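PDB 2XSU: catechol 1,2 dioxygenase from Acinetobacter radioresistens, which probably catalyses the iron(III)-dependent intradiol cleavage of catechol by dioxygen to cis,cis-muconate, the first step of the catechol branch of the beta-ketoadipate pathway. Local coordinates for residues G74-A77 / G78-L82. The protein carries 1 engineered substitution. Sequence-based numbering, arbitrary orientation.
Sequences GLLA and GGLGL. Engineered in segment 78-82: Gly78 (natural residue Ala). With PIE (1,2-diacyl-sn-glycero-3-phosphoinositol), chain C.
Leu76 and Leu80 meet one turn apart on the short helix 73-80, where it ends at a glycine and gives way to helix 82-96. Three regular alpha-helical i to i+4 bonds hold the last turns. Gly78 N donates to Gly74 O, Gly79 N to Leu75 O at 2.9 Å, and Leu80 N to Leu76 O. The middle bond is the straightest, with an N-H...O angle of 167°. Gly78 is an engineered residue, alanine in the natural sequence. At Gly81 the pattern changes. Gly81 N makes only a weak, bent bond to Ala77 O, and it also donates to Gly78 O, with 3.1 Å between Gly81 N and Gly78 O. The positive phi of Gly81, 92°, breaks the helix, and Gly81 is also the N-cap residue of the next one. Ala77 is further joined to Glu83 by a backbone hydrogen bond. Gly79 O is taken by Arg218, and Leu80 O by Asn20 of the second subunit.

The apolar face lines the pocket of a bound phospholipid, in the N-terminal helical region at the dimer interface. Leu76 CG is anti to its own N (chi1 -175°), which sets CD1 against Leu80 CG. Its other methyl, CD2, touches lipid C46. Leu82 CD2 packs on lipid C45. On another side of the helix, Leu75 leans on the loop of Cys203 and Pro204, towards the iron site. Leu80 CD1 rests 3.8 Å from acyl-chain atom C43 of the lipid.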
# COMPACT_ATOMS: atom_id res chain seq x y z
N GLY A 74 8.40 0.07 4.39
CA GLY A 74 9.70 -0.64 4.57
C GLY A 74 9.82 -1.17 5.99
O GLY A 74 10.30 -2.31 6.24
N LEU A 75 9.39 -0.37 6.95
CA LEU A 75 9.36 -0.78 8.33
C LEU A 75 8.41 -1.97 8.53
O LEU A 75 8.74 -2.93 9.26
CB LEU A 75 8.96 0.42 9.20
CG LEU A 75 9.29 0.40 10.66
CD1 LEU A 75 10.79 0.15 10.86
CD2 LEU A 75 8.90 1.81 11.23
N LEU A 76 7.23 -1.92 7.90
CA LEU A 76 6.26 -3.00 7.99
C LEU A 76 6.78 -4.28 7.36
O LEU A 76 6.53 -5.37 7.88
CB LEU A 76 4.95 -2.57 7.30
CG LEU A 76 3.80 -3.60 7.45
CD1 LEU A 76 3.40 -3.76 8.91
CD2 LEU A 76 2.63 -3.10 6.63
N ALA A 77 7.50 -4.15 6.24
CA ALA A 77 8.14 -5.32 5.62
C ALA A 77 9.11 -6.01 6.59
O ALA A 77 9.19 -7.26 6.65
CB ALA A 77 8.85 -4.93 4.32
N GLY A 78 9.84 -5.20 7.35
CA GLY A 78 10.71 -5.77 8.40
C GLY A 78 9.90 -6.43 9.49
O GLY A 78 10.11 -7.61 9.80
N GLY A 79 8.92 -5.72 10.06
CA GLY A 79 8.14 -6.26 11.17
C GLY A 79 7.31 -7.52 10.91
O GLY A 79 7.19 -8.37 11.78
N LEU A 80 6.75 -7.65 9.70
CA LEU A 80 5.95 -8.83 9.38
C LEU A 80 6.85 -10.02 9.03
O LEU A 80 6.37 -11.15 8.92
CB LEU A 80 4.96 -8.54 8.23
CG LEU A 80 3.93 -7.45 8.57
CD1 LEU A 80 3.00 -7.30 7.38
CD2 LEU A 80 3.12 -7.73 9.84
N GLY A 81 8.13 -9.74 8.83
CA GLY A 81 9.10 -10.79 8.50
C GLY A 81 9.31 -11.04 7.01
O GLY A 81 10.09 -11.93 6.63
N LEU A 82 8.68 -10.23 6.15
CA LEU A 82 8.94 -10.33 4.72
C LEU A 82 10.40 -10.03 4.37
O LEU A 82 10.99 -10.70 3.53
CB LEU A 82 7.99 -9.38 3.96
CG LEU A 82 8.23 -9.14 2.47
CD1 LEU A 82 8.05 -10.43 1.68
CD2 LEU A 82 7.25 -8.05 1.97
P PIE C . -5.46 1.08 13.34
O11 PIE C . -6.84 1.15 13.79
O12 PIE C . -5.07 -0.40 12.67
O13 PIE C . -4.56 1.12 14.83
O14 PIE C . -4.83 2.22 12.66
C1 PIE C . -7.17 -0.33 14.05
C2 PIE C . -7.82 -0.71 12.70
C3 PIE C . -6.98 -1.86 12.15
O31 PIE C . -6.86 -1.85 10.71
O32 PIE C . -4.67 -2.34 10.56
C31 PIE C . -5.83 -2.64 10.29
C32 PIE C . -6.13 -3.92 9.50
C33 PIE C . -5.49 -3.86 8.12
C34 PIE C . -4.20 -4.67 8.06
C35 PIE C . -4.09 -5.40 6.72
C36 PIE C . -2.66 -5.35 6.18
C37 PIE C . -1.94 -6.66 6.48
C38 PIE C . -0.87 -6.95 5.44
C39 PIE C . -0.68 -8.32 5.28
C40 PIE C . -0.12 -8.89 4.14
C41 PIE C . 0.31 -8.13 3.06
C42 PIE C . 1.84 -8.08 2.99
O21 PIE C . -9.27 -1.05 12.78
O22 PIE C . -9.41 -2.21 14.72
C21 PIE C . -9.67 -2.14 13.52
C22 PIE C . -10.53 -3.26 12.92
C23 PIE C . -10.28 -3.64 11.45
C24 PIE C . -11.25 -4.76 11.02
C25 PIE C . -10.49 -6.00 10.54
C26 PIE C . -9.82 -5.74 9.19
C27 PIE C . -9.15 -7.00 8.65
C28 PIE C . -8.08 -6.65 7.61
C29 PIE C . -8.66 -6.69 6.20
C47 PIE C . -7.56 -6.60 5.13
C48 PIE C . -8.19 -6.62 3.74
C49 PIE C . -7.18 -7.06 2.68
C50 PIE C . -7.30 -6.24 1.39
C51 PIE C . -6.26 -5.10 1.32
C1' PIE C . -4.31 5.82 13.27
C2' PIE C . -5.72 6.30 13.09
C3' PIE C . -6.66 5.28 13.75
C4' PIE C . -6.47 3.93 13.19
C5' PIE C . -5.01 3.47 13.32
C6' PIE C . -4.08 4.47 12.59
O1' PIE C . -3.40 6.73 12.61
O2' PIE C . -5.93 7.56 13.71
O3' PIE C . -8.03 5.69 13.59
O4' PIE C . -7.35 3.12 12.45
O6' PIE C . -2.72 4.07 12.78
C52 PIE C . -4.81 -5.57 1.51
C53 PIE C . -4.21 -6.10 0.21
C54 PIE C . -4.03 -4.99 -0.83
C55 PIE C . -2.70 -5.12 -1.56
C43 PIE C . 2.41 -6.84 3.70
C44 PIE C . 3.46 -6.12 2.85
C45 PIE C . 4.70 -5.80 3.68
C46 PIE C . 4.89 -4.29 3.79